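Local atomic coordinates of fibronectin-binding protein BBK32 (Borrelia burgdorferi, PDB entry 6N1L), a protein that inhibits the classical pathway of complement, probably by binding the protease C1r, and also binds fibronectin. Residues A62-K74 and I116-I129. Sequence-based numbering, arbitrary orientation.
Sequences AKFTKEDLEKNFK and IKEQSNLYEAYKAI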
loop_
_atom_site.group_PDB
_atom_site.type_symbol
_atom_site.label_atom_id
_atom_site.label_comp_id
_atom_site.label_asym_id
_atom_site.label_seq_id
_atom_site.Cartn_x
_atom_site.Cartn_y
_atom_site.Cartn_z
ATOM N N ALA A 62 -16.734 -6.682 11.074
ATOM C CA ALA A 62 -17.508 -5.487 10.772
ATOM C C ALA A 62 -16.792 -4.193 11.143
ATOM O O ALA A 62 -17.270 -3.117 10.769
ATOM C CB ALA A 62 -18.861 -5.533 11.496
ATOM N N LYS A 63 -15.680 -4.261 11.867
ATOM C CA LYS A 63 -15.001 -3.047 12.296
ATOM C C LYS A 63 -13.993 -2.542 11.269
ATOM O O LYS A 63 -13.504 -1.417 11.406
ATOM C CB LYS A 63 -14.316 -3.270 13.645
ATOM C CG LYS A 63 -15.290 -3.374 14.821
ATOM C CD LYS A 63 -14.537 -3.530 16.128
ATOM C CE LYS A 63 -15.379 -4.243 17.175
ATOM N NZ LYS A 63 -14.656 -4.389 18.476
ATOM N N PHE A 64 -13.691 -3.327 10.242
ATOM C CA PHE A 64 -12.823 -2.848 9.168
ATOM C C PHE A 64 -13.593 -1.870 8.282
ATOM O O PHE A 64 -14.728 -2.147 7.879
ATOM C CB PHE A 64 -12.306 -4.038 8.347
ATOM C CG PHE A 64 -11.365 -4.932 9.107
ATOM C CD1 PHE A 64 -11.845 -5.976 9.891
ATOM C CD2 PHE A 64 -9.988 -4.711 9.069
ATOM C CE1 PHE A 64 -10.975 -6.785 10.599
ATOM C CE2 PHE A 64 -9.109 -5.518 9.781
ATOM C CZ PHE A 64 -9.606 -6.557 10.558
ATOM N N THR A 65 -12.971 -0.727 7.956
ATOM C CA THR A 65 -13.655 0.326 7.213
ATOM C C THR A 65 -12.995 0.591 5.867
ATOM O O THR A 65 -11.773 0.474 5.712
ATOM C CB THR A 65 -13.702 1.646 8.007
ATOM O OG1 THR A 65 -12.376 2.155 8.215
ATOM C CG2 THR A 65 -14.359 1.432 9.364
ATOM N N LYS A 66 -13.830 0.960 4.892
ATOM C CA LYS A 66 -13.320 1.479 3.630
ATOM C C LYS A 66 -12.594 2.800 3.829
ATOM O O LYS A 66 -11.629 3.091 3.110
ATOM C CB LYS A 66 -14.461 1.646 2.628
ATOM C CG LYS A 66 -14.008 2.195 1.284
ATOM C CD LYS A 66 -15.059 1.983 0.240
ATOM C CE LYS A 66 -14.454 1.353 -0.986
ATOM N NZ LYS A 66 -15.485 0.738 -1.843
ATOM N N GLU A 67 -13.047 3.610 4.793
ATOM C CA GLU A 67 -12.345 4.846 5.124
ATOM C C GLU A 67 -10.895 4.576 5.507
ATOM O O GLU A 67 -9.988 5.301 5.080
ATOM C CB GLU A 67 -13.070 5.571 6.261
ATOM C CG GLU A 67 -14.377 6.245 5.844
ATOM C CD GLU A 67 -15.587 5.312 5.889
ATOM O OE1 GLU A 67 -15.412 4.085 6.080
ATOM O OE2 GLU A 67 -16.723 5.813 5.734
ATOM N N ASP A 68 -10.656 3.539 6.316
ATOM C CA ASP A 68 -9.299 3.221 6.743
ATOM C C ASP A 68 -8.442 2.778 5.559
ATOM O O ASP A 68 -7.261 3.146 5.464
ATOM C CB ASP A 68 -9.339 2.143 7.822
ATOM C CG ASP A 68 -7.972 1.632 8.203
ATOM O OD1 ASP A 68 -7.173 2.407 8.781
ATOM O OD2 ASP A 68 -7.694 0.437 7.932
ATOM N N LEU A 69 -9.014 1.971 4.664
ATOM C CA LEU A 69 -8.285 1.576 3.460
ATOM C C LEU A 69 -7.965 2.795 2.603
ATOM O O LEU A 69 -6.847 2.927 2.074
ATOM C CB LEU A 69 -9.093 0.547 2.666
ATOM C CG LEU A 69 -8.543 0.117 1.296
ATOM C CD1 LEU A 69 -7.161 -0.503 1.456
ATOM C CD2 LEU A 69 -9.473 -0.839 0.552
ATOM N N GLU A 70 -8.928 3.713 2.478
ATOM C CA GLU A 70 -8.705 4.890 1.638
ATOM C C GLU A 70 -7.680 5.825 2.270
ATOM O O GLU A 70 -6.848 6.417 1.558
ATOM C CB GLU A 70 -10.041 5.593 1.370
ATOM C CG GLU A 70 -10.667 5.202 0.030
ATOM C CD GLU A 70 -12.181 5.392 -0.031
ATOM O OE1 GLU A 70 -12.777 5.783 0.995
ATOM O OE2 GLU A 70 -12.776 5.151 -1.110
ATOM N N LYS A 71 -7.702 5.945 3.605
ATOM C CA LYS A 71 -6.685 6.717 4.313
ATOM C C LYS A 71 -5.297 6.149 4.066
ATOM O O LYS A 71 -4.363 6.886 3.723
ATOM C CB LYS A 71 -6.985 6.737 5.809
ATOM C CG LYS A 71 -6.047 7.605 6.627
ATOM C CD LYS A 71 -6.002 9.021 6.065
ATOM C CE LYS A 71 -5.691 10.052 7.142
ATOM N NZ LYS A 71 -4.369 10.719 6.903
ATOM N N ASN A 72 -5.141 4.832 4.223
ATOM C CA ASN A 72 -3.848 4.209 3.966
ATOM C C ASN A 72 -3.403 4.422 2.517
ATOM O O ASN A 72 -2.208 4.600 2.252
ATOM C CB ASN A 72 -3.909 2.718 4.298
ATOM C CG ASN A 72 -3.931 2.452 5.796
ATOM O OD1 ASN A 72 -3.565 3.310 6.598
ATOM N ND2 ASN A 72 -4.358 1.255 6.175
ATOM N N PHE A 73 -4.339 4.403 1.563
ATOM C CA PHE A 73 -3.923 4.638 0.176
ATOM C C PHE A 73 -3.546 6.098 -0.048
ATOM O O PHE A 73 -2.622 6.393 -0.816
ATOM C CB PHE A 73 -5.000 4.199 -0.814
ATOM C CG PHE A 73 -4.726 2.847 -1.419
ATOM C CD1 PHE A 73 -5.141 1.694 -0.775
ATOM C CD2 PHE A 73 -4.006 2.726 -2.598
ATOM C CE1 PHE A 73 -4.858 0.434 -1.314
ATOM C CE2 PHE A 73 -3.719 1.485 -3.134
ATOM C CZ PHE A 73 -4.154 0.331 -2.500
ATOM N N LYS A 74 -4.228 7.030 0.615
ATOM C CA LYS A 74 -3.795 8.424 0.488
ATOM C C LYS A 74 -2.423 8.627 1.106
ATOM O O LYS A 74 -1.591 9.356 0.547
ATOM C CB LYS A 74 -4.827 9.370 1.101
ATOM C CG LYS A 74 -5.999 9.642 0.155
ATOM C CD LYS A 74 -5.520 9.813 -1.302
ATOM C CE LYS A 74 -6.671 10.146 -2.257
ATOM N NZ LYS A 74 -6.224 10.432 -3.670
ATOM N N ILE A 116 -10.669 0.969 -5.973
ATOM C CA ILE A 116 -11.278 0.842 -4.651
ATOM C C ILE A 116 -12.610 1.578 -4.597
ATOM O O ILE A 116 -13.548 1.135 -3.922
ATOM C CB ILE A 116 -10.302 1.360 -3.575
ATOM C CG1 ILE A 116 -9.133 0.391 -3.409
ATOM C CG2 ILE A 116 -11.000 1.592 -2.240
ATOM C CD1 ILE A 116 -8.015 0.983 -2.600
ATOM N N LYS A 117 -12.722 2.700 -5.312
ATOM C CA LYS A 117 -13.958 3.477 -5.286
ATOM C C LYS A 117 -15.115 2.723 -5.933
ATOM O O LYS A 117 -16.256 2.817 -5.466
ATOM C CB LYS A 117 -13.741 4.821 -5.976
ATOM C CG LYS A 117 -13.142 5.865 -5.073
ATOM C CD LYS A 117 -12.699 7.085 -5.859
ATOM C CE LYS A 117 -12.077 8.118 -4.931
ATOM N NZ LYS A 117 -11.379 9.183 -5.698
ATOM N N GLU A 118 -14.847 1.953 -6.985
ATOM C CA GLU A 118 -15.904 1.269 -7.721
ATOM C C GLU A 118 -16.315 -0.070 -7.092
ATOM O O GLU A 118 -17.024 -0.850 -7.745
ATOM C CB GLU A 118 -15.482 1.063 -9.181
ATOM C CG GLU A 118 -14.442 -0.029 -9.411
ATOM C CD GLU A 118 -13.781 0.070 -10.783
ATOM O OE1 GLU A 118 -13.884 1.143 -11.421
ATOM O OE2 GLU A 118 -13.151 -0.917 -11.224
ATOM N N GLN A 119 -15.915 -0.346 -5.852
ATOM C CA GLN A 119 -16.230 -1.600 -5.172
ATOM C C GLN A 119 -16.995 -1.279 -3.893
ATOM O O GLN A 119 -16.426 -0.744 -2.939
ATOM C CB GLN A 119 -14.960 -2.391 -4.852
ATOM C CG GLN A 119 -14.286 -3.026 -6.057
ATOM C CD GLN A 119 -15.044 -4.224 -6.600
ATOM O OE1 GLN A 119 -16.051 -4.644 -6.030
ATOM N NE2 GLN A 119 -14.561 -4.781 -7.713
ATOM N N SER A 120 -18.284 -1.620 -3.865
ATOM C CA SER A 120 -19.080 -1.396 -2.664
ATOM C C SER A 120 -18.627 -2.297 -1.519
ATOM O O SER A 120 -18.607 -1.873 -0.358
ATOM C CB SER A 120 -20.557 -1.631 -2.975
ATOM O OG SER A 120 -20.710 -2.787 -3.782
ATOM N N ASN A 121 -18.256 -3.535 -1.832
ATOM C CA ASN A 121 -17.904 -4.513 -0.812
ATOM C C ASN A 121 -16.444 -4.343 -0.403
ATOM O O ASN A 121 -15.552 -4.388 -1.256
ATOM C CB ASN A 121 -18.154 -5.916 -1.355
ATOM C CG ASN A 121 -17.846 -6.995 -0.344
ATOM O OD1 ASN A 121 -16.725 -7.506 -0.282
ATOM N ND2 ASN A 121 -18.852 -7.371 0.442
ATOM N N LEU A 122 -16.204 -4.165 0.903
ATOM C CA LEU A 122 -14.858 -3.843 1.384
ATOM C C LEU A 122 -13.875 -4.972 1.100
ATOM O O LEU A 122 -12.752 -4.732 0.641
ATOM C CB LEU A 122 -14.879 -3.528 2.883
ATOM C CG LEU A 122 -13.503 -3.138 3.441
ATOM C CD1 LEU A 122 -12.879 -2.020 2.593
ATOM C CD2 LEU A 122 -13.546 -2.731 4.909
ATOM N N TYR A 123 -14.264 -6.216 1.390
ATOM C CA TYR A 123 -13.356 -7.323 1.115
ATOM C C TYR A 123 -13.031 -7.408 -0.371
ATOM O O TYR A 123 -11.889 -7.695 -0.751
ATOM C CB TYR A 123 -13.940 -8.647 1.617
ATOM C CG TYR A 123 -12.903 -9.744 1.613
ATOM C CD1 TYR A 123 -11.809 -9.680 2.470
ATOM C CD2 TYR A 123 -12.993 -10.810 0.737
ATOM C CE1 TYR A 123 -10.837 -10.665 2.462
ATOM C CE2 TYR A 123 -12.030 -11.807 0.726
ATOM C CZ TYR A 123 -10.955 -11.725 1.594
ATOM O OH TYR A 123 -9.986 -12.704 1.596
ATOM N N GLU A 124 -14.023 -7.158 -1.227
ATOM C CA GLU A 124 -13.776 -7.140 -2.662
ATOM C C GLU A 124 -12.825 -6.015 -3.048
ATOM O O GLU A 124 -12.043 -6.167 -3.991
ATOM C CB GLU A 124 -15.093 -6.994 -3.422
ATOM C CG GLU A 124 -16.023 -8.191 -3.290
ATOM C CD GLU A 124 -15.394 -9.460 -3.822
ATOM O OE1 GLU A 124 -14.930 -9.444 -4.984
ATOM O OE2 GLU A 124 -15.361 -10.466 -3.079
ATOM N N ALA A 125 -12.901 -4.879 -2.353
ATOM C CA ALA A 125 -11.986 -3.772 -2.629
ATOM C C ALA A 125 -10.545 -4.178 -2.336
ATOM O O ALA A 125 -9.647 -3.964 -3.162
ATOM C CB ALA A 125 -12.390 -2.544 -1.811
ATOM N N TYR A 126 -10.311 -4.794 -1.174
ATOM C CA TYR A 126 -8.990 -5.333 -0.857
ATOM C C TYR A 126 -8.546 -6.342 -1.910
ATOM O O TYR A 126 -7.431 -6.257 -2.432
ATOM C CB TYR A 126 -8.996 -5.979 0.537
ATOM C CG TYR A 126 -8.749 -5.029 1.686
ATOM C CD1 TYR A 126 -7.460 -4.610 2.019
ATOM C CD2 TYR A 126 -9.812 -4.545 2.450
ATOM C CE1 TYR A 126 -7.232 -3.750 3.070
ATOM C CE2 TYR A 126 -9.603 -3.680 3.507
ATOM C CZ TYR A 126 -8.311 -3.276 3.820
ATOM O OH TYR A 126 -8.103 -2.416 4.855
ATOM N N LYS A 127 -9.422 -7.296 -2.257
ATOM C CA LYS A 127 -9.063 -8.299 -3.256
ATOM C C LYS A 127 -8.670 -7.667 -4.585
ATOM O O LYS A 127 -7.800 -8.189 -5.291
ATOM C CB LYS A 127 -10.222 -9.282 -3.461
ATOM C CG LYS A 127 -10.105 -10.542 -2.626
ATOM C CD LYS A 127 -10.844 -11.698 -3.291
ATOM C CE LYS A 127 -12.356 -11.491 -3.245
ATOM N NZ LYS A 127 -13.066 -12.230 -4.340
ATOM N N ALA A 128 -9.279 -6.538 -4.938
ATOM C CA ALA A 128 -8.924 -5.873 -6.181
ATOM C C ALA A 128 -7.498 -5.318 -6.190
ATOM O O ALA A 128 -6.955 -5.095 -7.277
ATOM C CB ALA A 128 -9.921 -4.749 -6.462
ATOM N N ILE A 129 -6.874 -5.069 -5.035
ATOM C CA ILE A 129 -5.605 -4.350 -5.036
ATOM C C ILE A 129 -4.447 -5.119 -4.426
ATOM O O ILE A 129 -3.310 -4.650 -4.495
ATOM C CB ILE A 129 -5.731 -2.955 -4.373
ATOM C CG1 ILE A 129 -6.272 -3.026 -2.940
ATOM C CG2 ILE A 129 -6.635 -2.060 -5.226
ATOM C CD1 ILE A 129 -5.230 -3.286 -1.882
HETATM O O HOH W 1 -10.036 -1.616 6.361
HETATM O O HOH W 2 -6.026 -0.673 5.351
#
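The ring of Y126 carries L69 CD2 over the centre of one face, a CH-pi contact 4.1 Å from the centroid and 9° off the ring normal. This is part of the packing of a helical bundle. Water 1 lies at the Y126 edge, in plane. The F73 ring takes I116 CD1 over one face, displaced toward the rim, 3.7 Å from the centroid. I129 CD1 meets the F73 edge in plane, 3.8 Å from F73 CE1. These contacts join the first turns of helix 66-87 to the end of helix 93-117 and the start of helix 122-147. Helices 66-74 and 122-129 run at 26° to each other, and their axes come within 10.7 Å.

L69 is a knob in a hole formed by I116, L122, A125 and Y126. CG anti to the backbone N (chi1 174°) puts both methyls against the Y126 ring. CD1 touches Y126 CE1; CD2 lies over the face and also meets I116 CD1 at 3.9 Å, tip to tip. I116 is a knob in return, among K66, L69, E70 and F73. L122 CD1 packs against the backbone of K66, and its CD2 lies against F64 O and CB. Helix 9-44 adds T33 and Y34 against Y126, and F37 stacked on F64. T65 OG1 caps helix 66-87 by accepting from D68 N.

Two waters join the helices at the Y126 hydroxyl. Water 1 donates to T65 O and lies 2.6 Å from Y126 OH. Water 2 donates to D68 OD2, is hydrogen-bonded to Y126 OH and accepts from N72 ND2 at 2.7 Å.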